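Tlr1174 protein (Synechococcus elongatus, PDB 2OZT) catalyses the metal-dependent dehydration of 2-succinyl-6-hydroxy-2,4-cyclohexadiene-1-carboxylate to 2-succinylbenzoate, a step in phylloquinone biosynthesis. Local coordinates at residues A[110-116]-A[132-138]; A[120-124]-A[153-159]; A[193-198]-A[217-223]; A[280-284]-A[296-301]. All blocks are in the same frame, centred on the assembly; numbering follows the deposited sequence.

The four contacts are spread over the barrel domain, whose parallel strands run in order from 112-114 to 268-270. Interaction 1 pairs the first two strands; interaction 2, centres about 11 Å apart from it, packs the two helices that follow those strands, and its segments alternate with those of interaction 1 along the chain. Interaction 3 comes later and joins strands 192-196 and 218-220; its centre and that of interaction 1 are about 14 Å apart. Interaction 4 comes last, its centre also about 14 Å from that of interaction 1, where C111 N meets L296 O as the barrel closes. Interaction 3 supplies metal ligands and interaction 1 sends K136 toward them, whereas interaction 2 belongs to the outer helical layer.

Interaction 1 of 4, residues A[110-116]-A[132-138]; sequences ICALLGS and QTTFKWK. With PO4 (phosphate ion), chain B.
A112 joins the two strands through both of its backbone polar atoms: A112 N donates to T134 O (2.9 Å) and A112 O accepts from K136 N (2.8 Å). L114 N continues the parallel ladder to K136 O, and K138 N reaches L114 O in a weaker bond. A112, L114, F135 and W137 share one face of the sheet. There A112 CB lies 3.7 Å from F135 CD1, and L114 CD1 rests against F135 CB. The indole edge of W137 turns to the backbone, where NE1 makes a weak bond to G115 O. At the other end the Q132 amide sits above the carbonyl plane of I110, NE2 donating to its O at 3.1 Å, while a water links the same oxygen to T133 N.

On the opposite face K136 leaves with CG anti to its backbone N (chi1 -177°) and runs beside L113, CE 3.7 Å from L113 CD2. A bend at chi3 (75°) directs its NZ to a salt bridge with D167 and a weak, long pairing with E196. T134 OG1 is 3.0 Å from phosphate O3; R165, A295 and H294 also hold this ion. Helices 120-129 and 144-157 pack on the apolar face. The outward face is apolar, while the inward face carries K136 and K138, the predicted proton donor, beside L113, consistent with the KxK pair on the second barrel strand of enolase-superfamily relatives.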
loop_
_atom_site.group_PDB
_atom_site.type_symbol
_atom_site.label_atom_id
_atom_site.label_comp_id
_atom_site.label_asym_id
_atom_site.label_seq_id
_atom_site.Cartn_x
_atom_site.Cartn_y
_atom_site.Cartn_z
ATOM N N ILE A 110 3.523 3.511 -12.373
ATOM C CA ILE A 110 2.537 3.806 -11.332
ATOM C C ILE A 110 1.138 3.530 -11.870
ATOM O O ILE A 110 0.843 3.874 -13.009
ATOM C CB ILE A 110 2.585 5.301 -10.931
ATOM C CG1 ILE A 110 3.986 5.706 -10.457
ATOM C CG2 ILE A 110 1.522 5.630 -9.850
ATOM C CD1 ILE A 110 4.432 4.955 -9.191
ATOM N N CYS A 111 0.287 2.909 -11.063
ATOM C CA CYS A 111 -1.114 2.631 -11.479
ATOM C C CYS A 111 -1.947 3.882 -11.350
ATOM O O CYS A 111 -1.891 4.593 -10.331
ATOM C CB CYS A 111 -1.646 1.548 -10.555
ATOM S SG CYS A 111 -3.332 1.087 -10.887
ATOM N N ALA A 112 -2.727 4.174 -12.388
ATOM C CA ALA A 112 -3.587 5.353 -12.382
ATOM C C ALA A 112 -4.971 4.957 -11.863
ATOM O O ALA A 112 -5.501 3.910 -12.223
ATOM C CB ALA A 112 -3.695 5.919 -13.799
ATOM N N LEU A 113 -5.571 5.811 -11.054
ATOM C CA LEU A 113 -6.918 5.547 -10.534
ATOM C C LEU A 113 -7.978 6.085 -11.475
ATOM O O LEU A 113 -7.809 7.118 -12.124
ATOM C CB LEU A 113 -7.079 6.162 -9.128
ATOM C CG LEU A 113 -6.070 5.665 -8.100
ATOM C CD1 LEU A 113 -6.366 6.290 -6.730
ATOM C CD2 LEU A 113 -6.025 4.132 -7.987
ATOM N N LEU A 114 -9.101 5.371 -11.502
ATOM C CA LEU A 114 -10.313 5.779 -12.200
ATOM C C LEU A 114 -11.474 5.776 -11.210
ATOM O O LEU A 114 -11.680 4.817 -10.452
ATOM C CB LEU A 114 -10.618 4.822 -13.342
ATOM C CG LEU A 114 -9.522 4.627 -14.394
ATOM C CD1 LEU A 114 -9.899 3.524 -15.388
ATOM C CD2 LEU A 114 -9.383 5.949 -15.137
ATOM N N GLY A 115 -12.186 6.896 -11.199
ATOM C CA GLY A 115 -13.258 7.051 -10.212
ATOM C C GLY A 115 -14.453 6.159 -10.513
ATOM O O GLY A 115 -14.622 5.668 -11.623
ATOM N N SER A 116 -15.279 5.964 -9.493
ATOM C CA SER A 116 -16.436 5.097 -9.665
ATOM C C SER A 116 -17.377 5.621 -10.726
ATOM O O SER A 116 -17.450 6.826 -11.005
ATOM C CB SER A 116 -17.192 4.929 -8.349
ATOM O OG SER A 116 -17.684 6.170 -7.885
ATOM N N GLN A 132 1.020 6.343 -18.099
ATOM C CA GLN A 132 0.480 5.282 -17.205
ATOM C C GLN A 132 -0.402 4.351 -18.003
ATOM O O GLN A 132 -1.299 4.814 -18.692
ATOM C CB GLN A 132 -0.277 5.920 -16.053
ATOM C CG GLN A 132 0.624 6.780 -15.176
ATOM C CD GLN A 132 -0.169 7.457 -14.132
ATOM O OE1 GLN A 132 -0.703 8.563 -14.333
ATOM N NE2 GLN A 132 -0.265 6.813 -12.992
ATOM N N THR A 133 -0.166 3.049 -17.877
ATOM C CA THR A 133 -0.821 2.065 -18.741
ATOM C C THR A 133 -1.578 1.025 -17.931
ATOM O O THR A 133 -2.266 0.184 -18.516
ATOM C CB THR A 133 0.181 1.387 -19.708
ATOM O OG1 THR A 133 1.220 0.784 -18.944
ATOM C CG2 THR A 133 0.729 2.424 -20.687
ATOM N N THR A 134 -1.475 1.095 -16.598
ATOM C CA THR A 134 -2.265 0.217 -15.713
ATOM C C THR A 134 -3.158 1.107 -14.903
ATOM O O THR A 134 -2.746 2.198 -14.465
ATOM C CB THR A 134 -1.340 -0.547 -14.754
ATOM O OG1 THR A 134 -0.499 -1.402 -15.547
ATOM C CG2 THR A 134 -2.118 -1.403 -13.775
ATOM N N PHE A 135 -4.411 0.663 -14.739
ATOM C CA PHE A 135 -5.455 1.453 -14.101
ATOM C C PHE A 135 -6.139 0.640 -13.025
ATOM O O PHE A 135 -6.180 -0.585 -13.128
ATOM C CB PHE A 135 -6.528 1.819 -15.155
ATOM C CG PHE A 135 -5.976 2.688 -16.253
ATOM C CD1 PHE A 135 -5.965 4.054 -16.116
ATOM C CD2 PHE A 135 -5.421 2.112 -17.379
ATOM C CE1 PHE A 135 -5.418 4.869 -17.111
ATOM C CE2 PHE A 135 -4.877 2.926 -18.398
ATOM C CZ PHE A 135 -4.844 4.308 -18.229
ATOM N N LYS A 136 -6.698 1.332 -12.046
ATOM C CA LYS A 136 -7.549 0.648 -11.039
ATOM C C LYS A 136 -8.837 1.413 -10.932
ATOM O O LYS A 136 -8.822 2.617 -10.675
ATOM C CB LYS A 136 -6.859 0.609 -9.667
ATOM C CG LYS A 136 -7.727 -0.182 -8.621
ATOM C CD LYS A 136 -6.994 -0.382 -7.275
ATOM C CE LYS A 136 -6.958 0.886 -6.460
ATOM N NZ LYS A 136 -6.672 0.703 -4.990
ATOM N N TRP A 137 -9.955 0.723 -11.191
ATOM C CA TRP A 137 -11.274 1.360 -11.173
ATOM C C TRP A 137 -12.075 0.820 -9.994
ATOM O O TRP A 137 -12.079 -0.391 -9.739
ATOM C CB TRP A 137 -12.002 1.017 -12.483
ATOM C CG TRP A 137 -13.414 1.591 -12.609
ATOM C CD1 TRP A 137 -13.824 2.844 -12.251
ATOM C CD2 TRP A 137 -14.553 0.918 -13.140
ATOM N NE1 TRP A 137 -15.179 2.986 -12.515
ATOM C CE2 TRP A 137 -15.644 1.815 -13.047
ATOM C CE3 TRP A 137 -14.768 -0.365 -13.675
ATOM C CZ2 TRP A 137 -16.943 1.483 -13.494
ATOM C CZ3 TRP A 137 -16.078 -0.700 -14.100
ATOM C CH2 TRP A 137 -17.143 0.231 -14.004
ATOM N N LYS A 138 -12.733 1.722 -9.280
ATOM C CA LYS A 138 -13.560 1.373 -8.128
ATOM C C LYS A 138 -14.883 0.817 -8.587
ATOM O O LYS A 138 -15.580 1.445 -9.400
ATOM C CB LYS A 138 -13.780 2.638 -7.283
ATOM C CG LYS A 138 -14.378 2.395 -5.919
ATOM C CD LYS A 138 -14.524 3.709 -5.162
ATOM C CE LYS A 138 -14.840 3.455 -3.702
ATOM N NZ LYS A 138 -14.898 4.784 -2.998
HETATM P P PO4 B . 0.972 -4.457 -14.237
HETATM O O1 PO4 B . 1.644 -3.120 -14.217
HETATM O O2 PO4 B . 0.415 -4.654 -12.870
HETATM O O3 PO4 B . -0.168 -4.393 -15.254
HETATM O O4 PO4 B . 1.726 -5.726 -14.591
HETATM O O HOH W 1 1.444 2.530 -15.443
HETATM O O HOH W 2 -17.090 6.403 -4.623
#

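Interaction 2 of 4, residues A[120-124]-A[153-159]; sequences ALEQW and ALLAALP
The helical turns bearing L121 and L154 run in nearly the same direction, their short axes 25° apart and 10.0 Å from each other at closest approach. Small and branched side chains fill the space between them. L121 extends CD2 onto the backbone and CB of L154 (CD2 to CB, 3.7 Å) and touches A153 CB. Further along, W124 carries most of the contact. Its CG sits between the backbone N and the carbonyl carbon (chi1 63°), which swings the indole across to the end of the neighbouring helix. L158 CD2 lies over one face in a CH-pi contact, 4.0 Å from the centroid of the five-membered ring. On the pyrrole side W124 CD1 meets L154 CD1 at 3.8 Å, while at the far end of the benzo ring W124 CZ3 comes within 3.5 Å of P159 CD and CZ2 approaches A157 O. An alanine in place of W124 would probably open a gap beside L158 and P159, whose CD2 and ring would lose the indole they rest on. A120, W124 and L158 also reach the side chains of strand 134-138. This is the outer layer of a beta/alpha barrel, in which successive helices pack around the parallel strands.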
loop_
_atom_site.group_PDB
_atom_site.type_symbol
_atom_site.label_atom_id
_atom_site.label_comp_id
_atom_site.label_asym_id
_atom_site.label_seq_id
_atom_site.Cartn_x
_atom_site.Cartn_y
_atom_site.Cartn_z
ATOM N N ALA A 120 -14.956 6.809 -15.099
ATOM C CA ALA A 120 -13.857 6.013 -15.625
ATOM C C ALA A 120 -13.635 6.249 -17.114
ATOM O O ALA A 120 -12.498 6.192 -17.588
ATOM C CB ALA A 120 -14.072 4.547 -15.346
ATOM N N LEU A 121 -14.730 6.498 -17.854
ATOM C CA LEU A 121 -14.644 6.567 -19.299
ATOM C C LEU A 121 -13.985 7.861 -19.791
ATOM O O LEU A 121 -13.608 7.935 -20.951
ATOM C CB LEU A 121 -16.052 6.430 -19.909
ATOM C CG LEU A 121 -16.758 5.122 -19.581
ATOM C CD1 LEU A 121 -18.171 5.193 -20.220
ATOM C CD2 LEU A 121 -16.008 3.947 -20.140
ATOM N N GLU A 122 -13.814 8.829 -18.892
ATOM C CA GLU A 122 -13.272 10.122 -19.306
ATOM C C GLU A 122 -11.977 10.412 -18.558
ATOM O O GLU A 122 -11.311 11.415 -18.844
ATOM C CB GLU A 122 -14.271 11.273 -19.066
ATOM C CG GLU A 122 -14.536 11.521 -17.571
ATOM C CD GLU A 122 -15.912 12.103 -17.231
ATOM O OE1 GLU A 122 -16.825 12.088 -18.090
ATOM O OE2 GLU A 122 -16.097 12.504 -16.066
ATOM N N GLN A 123 -11.600 9.535 -17.628
ATOM C CA GLN A 123 -10.444 9.817 -16.759
ATOM C C GLN A 123 -9.166 9.062 -17.109
ATOM O O GLN A 123 -8.114 9.357 -16.527
ATOM C CB GLN A 123 -10.756 9.511 -15.291
ATOM C CG GLN A 123 -11.739 10.493 -14.656
ATOM C CD GLN A 123 -12.017 10.178 -13.199
ATOM O OE1 GLN A 123 -11.501 9.202 -12.631
ATOM N NE2 GLN A 123 -12.865 11.005 -12.577
ATOM N N TRP A 124 -9.216 8.121 -18.024
ATOM C CA TRP A 124 -8.004 7.323 -18.323
ATOM C C TRP A 124 -7.080 8.024 -19.304
ATOM O O TRP A 124 -5.848 7.801 -19.278
ATOM C CB TRP A 124 -8.384 5.921 -18.859
ATOM C CG TRP A 124 -9.145 5.876 -20.168
ATOM C CD1 TRP A 124 -10.491 5.753 -20.337
ATOM C CD2 TRP A 124 -8.565 5.905 -21.475
ATOM N NE1 TRP A 124 -10.774 5.699 -21.678
ATOM C CE2 TRP A 124 -9.610 5.813 -22.402
ATOM C CE3 TRP A 124 -7.239 6.029 -21.945
ATOM C CZ2 TRP A 124 -9.388 5.820 -23.780
ATOM C CZ3 TRP A 124 -7.009 6.051 -23.300
ATOM C CH2 TRP A 124 -8.088 5.945 -24.213
ATOM N N ALA A 153 -17.762 -0.779 -22.077
ATOM C CA ALA A 153 -17.342 0.410 -22.835
ATOM C C ALA A 153 -15.871 0.765 -22.546
ATOM O O ALA A 153 -15.120 1.154 -23.453
ATOM C CB ALA A 153 -18.244 1.574 -22.490
ATOM N N LEU A 154 -15.473 0.624 -21.274
ATOM C CA LEU A 154 -14.097 0.961 -20.871
ATOM C C LEU A 154 -13.119 0.028 -21.528
ATOM O O LEU A 154 -12.065 0.465 -22.041
ATOM C CB LEU A 154 -14.025 0.918 -19.342
ATOM C CG LEU A 154 -12.643 1.190 -18.734
ATOM C CD1 LEU A 154 -12.116 2.609 -19.092
ATOM C CD2 LEU A 154 -12.701 0.987 -17.220
ATOM N N LEU A 155 -13.440 -1.270 -21.550
ATOM C CA LEU A 155 -12.529 -2.214 -22.170
ATOM C C LEU A 155 -12.410 -2.000 -23.666
ATOM O O LEU A 155 -11.327 -2.176 -24.226
ATOM C CB LEU A 155 -12.954 -3.644 -21.898
ATOM C CG LEU A 155 -12.848 -4.139 -20.467
ATOM C CD1 LEU A 155 -13.510 -5.489 -20.357
ATOM C CD2 LEU A 155 -11.365 -4.203 -20.073
ATOM N N ALA A 156 -13.521 -1.623 -24.300
ATOM C CA ALA A 156 -13.484 -1.277 -25.727
ATOM C C ALA A 156 -12.667 -0.034 -26.044
ATOM O O ALA A 156 -12.018 0.039 -27.101
ATOM C CB ALA A 156 -14.898 -1.131 -26.240
ATOM N N ALA A 157 -12.698 0.950 -25.145
ATOM C CA ALA A 157 -12.009 2.226 -25.334
ATOM C C ALA A 157 -10.505 2.221 -24.993
ATOM O O ALA A 157 -9.737 2.942 -25.603
ATOM C CB ALA A 157 -12.698 3.275 -24.521
ATOM N N LEU A 158 -10.098 1.431 -23.999
ATOM C CA LEU A 158 -8.686 1.460 -23.572
ATOM C C LEU A 158 -7.777 1.026 -24.704
ATOM O O LEU A 158 -8.100 0.112 -25.457
ATOM C CB LEU A 158 -8.469 0.558 -22.349
ATOM C CG LEU A 158 -9.007 1.102 -21.022
ATOM C CD1 LEU A 158 -8.972 -0.012 -19.976
ATOM C CD2 LEU A 158 -8.127 2.236 -20.555
ATOM N N PRO A 159 -6.617 1.684 -24.855
ATOM C CA PRO A 159 -5.751 1.305 -25.992
ATOM C C PRO A 159 -5.093 -0.049 -25.823
ATOM O O PRO A 159 -4.996 -0.572 -24.699
ATOM C CB PRO A 159 -4.657 2.392 -25.983
ATOM C CG PRO A 159 -5.235 3.527 -25.170
ATOM C CD PRO A 159 -6.059 2.823 -24.100
#

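Interaction 3 of 4, residues A[193-198]-A[217-223]; sequences EYVEQP and AIALDES. With NA (sodium ion), chain D.
Q197 ties the end of strand 193-196 to the turn after strand 218-220. Its CB and CG lie against E222 OE1, CG at 3.2 Å. CG is anti to the backbone N (chi1 -158°), and a bend at chi2 carries the amide over residues 221-223. There OE1 accepts two backbone donors: D221 N at 2.8 Å, nearly along the C=O axis, and S223 N at 3.1 Å, from above the carbonyl plane. NE2 donates to S223 OG (2.9 Å), close to the amide plane, and to L199 O. These bonds fix the rotation of the amide and shape the turn presenting D221 and E222 to the metal. Before it, bonds such as Q197 N to A219 O pair the strands in parallel, and A219 CB sits over one face of the Y194 ring. A sodium ion is bound by D221 OD2 and E222 OE1, each at 2.7 Å, and by D167. D221 OD1 forms a salt bridge with K245, the predicted proton acceptor, and E222 OE2 accepts from N169. E196, a magnesium ligand, places OE2 2.9 Å from D221 OD2, two acceptors unbonded. Acidic ligands at the ends of successive strands mark the metal site of the enolase-superfamily barrel.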
loop_
_atom_site.group_PDB
_atom_site.type_symbol
_atom_site.label_atom_id
_atom_site.label_comp_id
_atom_site.label_asym_id
_atom_site.label_seq_id
_atom_site.Cartn_x
_atom_site.Cartn_y
_atom_site.Cartn_z
ATOM N N GLU A 193 -6.627 -7.479 -15.021
ATOM C CA GLU A 193 -5.511 -8.068 -14.312
ATOM C C GLU A 193 -5.958 -8.854 -13.082
ATOM O O GLU A 193 -5.509 -9.980 -12.838
ATOM C CB GLU A 193 -4.556 -6.955 -13.910
ATOM C CG GLU A 193 -3.229 -7.457 -13.362
ATOM C CD GLU A 193 -2.266 -6.339 -13.018
ATOM O OE1 GLU A 193 -2.665 -5.161 -12.999
ATOM O OE2 GLU A 193 -1.079 -6.657 -12.794
ATOM N N TYR A 194 -6.819 -8.247 -12.284
ATOM C CA TYR A 194 -7.425 -8.922 -11.149
ATOM C C TYR A 194 -8.591 -8.138 -10.622
ATOM O O TYR A 194 -8.779 -6.948 -10.978
ATOM C CB TYR A 194 -6.407 -9.157 -10.011
ATOM C CG TYR A 194 -5.565 -7.974 -9.497
ATOM C CD1 TYR A 194 -4.192 -7.954 -9.748
ATOM C CD2 TYR A 194 -6.113 -6.934 -8.753
ATOM C CE1 TYR A 194 -3.358 -6.932 -9.227
ATOM C CE2 TYR A 194 -5.277 -5.885 -8.238
ATOM C CZ TYR A 194 -3.932 -5.915 -8.497
ATOM O OH TYR A 194 -3.176 -4.896 -7.964
ATOM N N VAL A 195 -9.407 -8.825 -9.806
ATOM C CA VAL A 195 -10.412 -8.196 -8.967
ATOM C C VAL A 195 -9.813 -8.103 -7.553
ATOM O O VAL A 195 -9.386 -9.104 -6.990
ATOM C CB VAL A 195 -11.765 -8.984 -8.968
ATOM C CG1 VAL A 195 -12.720 -8.334 -8.002
ATOM C CG2 VAL A 195 -12.370 -9.075 -10.380
ATOM N N GLU A 196 -9.812 -6.903 -7.016
ATOM C CA GLU A 196 -9.207 -6.650 -5.713
ATOM C C GLU A 196 -10.246 -6.677 -4.602
ATOM O O GLU A 196 -11.281 -5.994 -4.712
ATOM C CB GLU A 196 -8.499 -5.295 -5.724
ATOM C CG GLU A 196 -7.675 -4.999 -4.486
ATOM C CD GLU A 196 -6.863 -3.737 -4.686
ATOM O OE1 GLU A 196 -6.903 -3.187 -5.791
ATOM O OE2 GLU A 196 -6.151 -3.323 -3.750
ATOM N N GLN A 197 -10.031 -7.548 -3.604
ATOM C CA GLN A 197 -10.888 -7.612 -2.404
ATOM C C GLN A 197 -12.399 -7.698 -2.733
ATOM O O GLN A 197 -13.162 -6.814 -2.370
ATOM C CB GLN A 197 -10.546 -6.482 -1.412
ATOM C CG GLN A 197 -10.996 -6.806 0.019
ATOM C CD GLN A 197 -10.089 -7.778 0.716
ATOM O OE1 GLN A 197 -8.846 -7.663 0.641
ATOM N NE2 GLN A 197 -10.661 -8.763 1.409
ATOM N N PRO A 198 -12.798 -8.781 -3.405
ATOM C CA PRO A 198 -14.229 -8.822 -3.736
ATOM C C PRO A 198 -15.118 -8.927 -2.509
ATOM O O PRO A 198 -16.245 -8.385 -2.525
ATOM C CB PRO A 198 -14.349 -10.057 -4.623
ATOM C CG PRO A 198 -13.185 -10.923 -4.280
ATOM C CD PRO A 198 -12.064 -9.903 -3.997
ATOM N N ALA A 217 -8.122 -13.576 -11.820
ATOM C CA ALA A 217 -7.303 -13.473 -10.622
ATOM C C ALA A 217 -7.911 -12.553 -9.571
ATOM O O ALA A 217 -8.581 -11.585 -9.888
ATOM C CB ALA A 217 -5.866 -12.997 -10.948
ATOM N N ILE A 218 -7.630 -12.852 -8.323
ATOM C CA ILE A 218 -8.121 -12.043 -7.207
ATOM C C ILE A 218 -6.915 -11.534 -6.416
ATOM O O ILE A 218 -5.915 -12.254 -6.262
ATOM C CB ILE A 218 -9.070 -12.868 -6.297
ATOM C CG1 ILE A 218 -10.232 -13.394 -7.143
ATOM C CG2 ILE A 218 -9.590 -12.033 -5.136
ATOM C CD1 ILE A 218 -11.248 -14.201 -6.319
ATOM N N ALA A 219 -7.008 -10.296 -5.949
ATOM C CA ALA A 219 -5.974 -9.717 -5.089
ATOM C C ALA A 219 -6.526 -9.429 -3.712
ATOM O O ALA A 219 -7.623 -8.908 -3.556
ATOM C CB ALA A 219 -5.496 -8.419 -5.700
ATOM N N LEU A 220 -5.729 -9.680 -2.679
ATOM C CA LEU A 220 -6.088 -9.274 -1.320
ATOM C C LEU A 220 -5.473 -7.936 -0.983
ATOM O O LEU A 220 -4.336 -7.655 -1.381
ATOM C CB LEU A 220 -5.527 -10.292 -0.310
ATOM C CG LEU A 220 -6.115 -11.692 -0.498
ATOM C CD1 LEU A 220 -5.350 -12.617 0.411
ATOM C CD2 LEU A 220 -7.619 -11.775 -0.211
ATOM N N ASP A 221 -6.241 -7.115 -0.269
ATOM C CA ASP A 221 -5.771 -5.757 0.078
ATOM C C ASP A 221 -6.129 -5.531 1.536
ATOM O O ASP A 221 -5.259 -5.643 2.398
ATOM C CB ASP A 221 -6.401 -4.735 -0.882
ATOM C CG ASP A 221 -5.980 -3.308 -0.612
ATOM O OD1 ASP A 221 -4.903 -3.059 -0.003
ATOM O OD2 ASP A 221 -6.722 -2.378 -1.018
ATOM N N GLU A 222 -7.385 -5.221 1.833
ATOM C CA GLU A 222 -7.812 -5.074 3.219
ATOM C C GLU A 222 -7.486 -6.309 4.035
ATOM O O GLU A 222 -7.214 -6.204 5.250
ATOM C CB GLU A 222 -9.323 -4.783 3.261
ATOM C CG GLU A 222 -9.733 -3.353 2.810
ATOM C CD GLU A 222 -9.958 -3.143 1.314
ATOM O OE1 GLU A 222 -9.558 -3.995 0.497
ATOM O OE2 GLU A 222 -10.516 -2.054 0.932
ATOM N N SER A 223 -7.447 -7.476 3.387
ATOM C CA SER A 223 -7.128 -8.707 4.093
ATOM C C SER A 223 -5.668 -8.853 4.500
ATOM O O SER A 223 -5.361 -9.710 5.363
ATOM C CB SER A 223 -7.499 -9.934 3.245
ATOM O OG SER A 223 -8.917 -10.158 3.210
HETATM NA NA NA D . -9.170 -3.111 -2.007
HETATM O O HOH W 3 -7.107 -12.428 -14.321
#

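Interaction 4 of 4, residues A[280-284]-A[296-301]; sequences RTAIF and LGFGVD
Aromatic and aliphatic packing, with a charged fringe, joins R280, I283 and F284 of helix 277-290 to the loop 296-301, which closes the enolase-type beta/alpha barrel. The backbones of L296 and G297 bond to C111 and F270 respectively, so this segment bridges the first and last strands of the sheet; inverse gamma turns at G297 and G299 shape it. F298 is the hub. The edge of F284 meets its face in a T-shaped pair, centroids 5.7 Å apart and planes at 80°, with F284 CE1 over the centre of the F298 ring. R280 CD and I283 CD1 approach the F298 ring at its edge, CD 3.8 Å from CD1, and F284 CZ rests 3.6 Å from L296 CD1. R280 runs extended past F298 until V300 CG2 covers one guanidinium face. D301 OD1 lies in the guanidinium plane, in a long salt bridge with NH1 (3.9 Å). E275 and R304 O hold the same group from outside these segments. A leucine in place of R280 would probably leave E275 and D301 without their cationic partner and R304 O without a donor. R280 NH1 also donates to a water at 2.7 Å, which in turn bonds weakly to F298 O.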
loop_
_atom_site.group_PDB
_atom_site.type_symbol
_atom_site.label_atom_id
_atom_site.label_comp_id
_atom_site.label_asym_id
_atom_site.label_seq_id
_atom_site.Cartn_x
_atom_site.Cartn_y
_atom_site.Cartn_z
ATOM N N ARG A 280 7.650 7.049 1.967
ATOM C CA ARG A 280 7.616 6.704 0.509
ATOM C C ARG A 280 9.043 6.544 -0.028
ATOM O O ARG A 280 9.296 5.614 -0.787
ATOM C CB ARG A 280 6.874 7.749 -0.335
ATOM C CG ARG A 280 5.424 7.741 -0.052
ATOM C CD ARG A 280 4.521 8.290 -1.171
ATOM N NE ARG A 280 3.278 8.668 -0.504
ATOM C CZ ARG A 280 2.321 9.457 -0.991
ATOM N NH1 ARG A 280 2.407 9.960 -2.237
ATOM N NH2 ARG A 280 1.270 9.724 -0.223
ATOM N N THR A 281 9.957 7.436 0.372
ATOM C CA THR A 281 11.322 7.342 -0.136
ATOM C C THR A 281 11.991 6.076 0.380
ATOM O O THR A 281 12.692 5.397 -0.378
ATOM C CB THR A 281 12.150 8.586 0.222
ATOM O OG1 THR A 281 11.450 9.749 -0.205
ATOM C CG2 THR A 281 13.486 8.562 -0.552
ATOM N N ALA A 282 11.746 5.726 1.634
ATOM C CA ALA A 282 12.229 4.477 2.178
ATOM C C ALA A 282 11.713 3.268 1.394
ATOM O O ALA A 282 12.442 2.292 1.182
ATOM C CB ALA A 282 11.815 4.339 3.627
ATOM N N ILE A 283 10.437 3.310 0.996
ATOM C CA ILE A 283 9.884 2.209 0.237
ATOM C C ILE A 283 10.525 2.131 -1.154
ATOM O O ILE A 283 10.884 1.041 -1.602
ATOM C CB ILE A 283 8.339 2.351 0.134
ATOM C CG1 ILE A 283 7.713 2.173 1.516
ATOM C CG2 ILE A 283 7.781 1.284 -0.818
ATOM C CD1 ILE A 283 6.184 2.608 1.563
ATOM N N PHE A 284 10.620 3.271 -1.841
ATOM C CA PHE A 284 11.322 3.251 -3.135
ATOM C C PHE A 284 12.766 2.719 -2.997
ATOM O O PHE A 284 13.242 2.036 -3.920
ATOM C CB PHE A 284 11.272 4.602 -3.846
ATOM C CG PHE A 284 9.984 4.812 -4.618
ATOM C CD1 PHE A 284 8.755 4.861 -3.957
ATOM C CD2 PHE A 284 10.018 4.976 -5.996
ATOM C CE1 PHE A 284 7.565 5.050 -4.686
ATOM C CE2 PHE A 284 8.874 5.183 -6.713
ATOM C CZ PHE A 284 7.631 5.226 -6.080
ATOM N N LEU A 296 2.884 0.283 -9.465
ATOM C CA LEU A 296 2.731 0.549 -8.038
ATOM C C LEU A 296 1.459 1.282 -7.700
ATOM O O LEU A 296 1.022 2.189 -8.464
ATOM C CB LEU A 296 3.878 1.457 -7.519
ATOM C CG LEU A 296 5.319 1.030 -7.783
ATOM C CD1 LEU A 296 6.279 2.058 -7.183
ATOM C CD2 LEU A 296 5.574 -0.392 -7.191
ATOM N N GLY A 297 0.881 0.945 -6.550
ATOM C CA GLY A 297 -0.346 1.638 -6.125
ATOM C C GLY A 297 -0.005 2.926 -5.396
ATOM O O GLY A 297 -0.458 3.138 -4.256
ATOM N N PHE A 298 0.763 3.794 -6.063
ATOM C CA PHE A 298 1.196 5.053 -5.465
ATOM C C PHE A 298 0.654 6.259 -6.208
ATOM O O PHE A 298 1.173 7.388 -6.011
ATOM C CB PHE A 298 2.725 5.102 -5.364
ATOM C CG PHE A 298 3.274 4.371 -4.146
ATOM C CD1 PHE A 298 3.586 5.077 -2.980
ATOM C CD2 PHE A 298 3.454 2.983 -4.139
ATOM C CE1 PHE A 298 4.075 4.400 -1.850
ATOM C CE2 PHE A 298 3.951 2.325 -3.024
ATOM C CZ PHE A 298 4.264 3.039 -1.881
ATOM N N GLY A 299 -0.433 6.036 -6.955
ATOM C CA GLY A 299 -1.092 7.115 -7.751
ATOM C C GLY A 299 -2.052 7.918 -6.908
ATOM O O GLY A 299 -3.199 8.128 -7.300
ATOM N N VAL A 300 -1.569 8.374 -5.747
ATOM C CA VAL A 300 -2.439 8.890 -4.695
ATOM C C VAL A 300 -2.204 10.384 -4.433
ATOM O O VAL A 300 -2.622 10.884 -3.401
ATOM C CB VAL A 300 -2.236 8.110 -3.360
ATOM C CG1 VAL A 300 -2.644 6.615 -3.522
ATOM C CG2 VAL A 300 -0.765 8.234 -2.876
ATOM N N ASP A 301 -1.539 11.067 -5.360
ATOM C CA ASP A 301 -1.227 12.503 -5.202
ATOM C C ASP A 301 -2.404 13.407 -4.984
ATOM O O ASP A 301 -2.233 14.470 -4.403
ATOM C CB ASP A 301 -0.475 13.041 -6.414
ATOM C CG ASP A 301 0.956 12.599 -6.443
ATOM O OD1 ASP A 301 1.430 11.998 -5.468
ATOM O OD2 ASP A 301 1.607 12.856 -7.464
HETATM O O HOH W 4 3.736 8.828 -4.345
#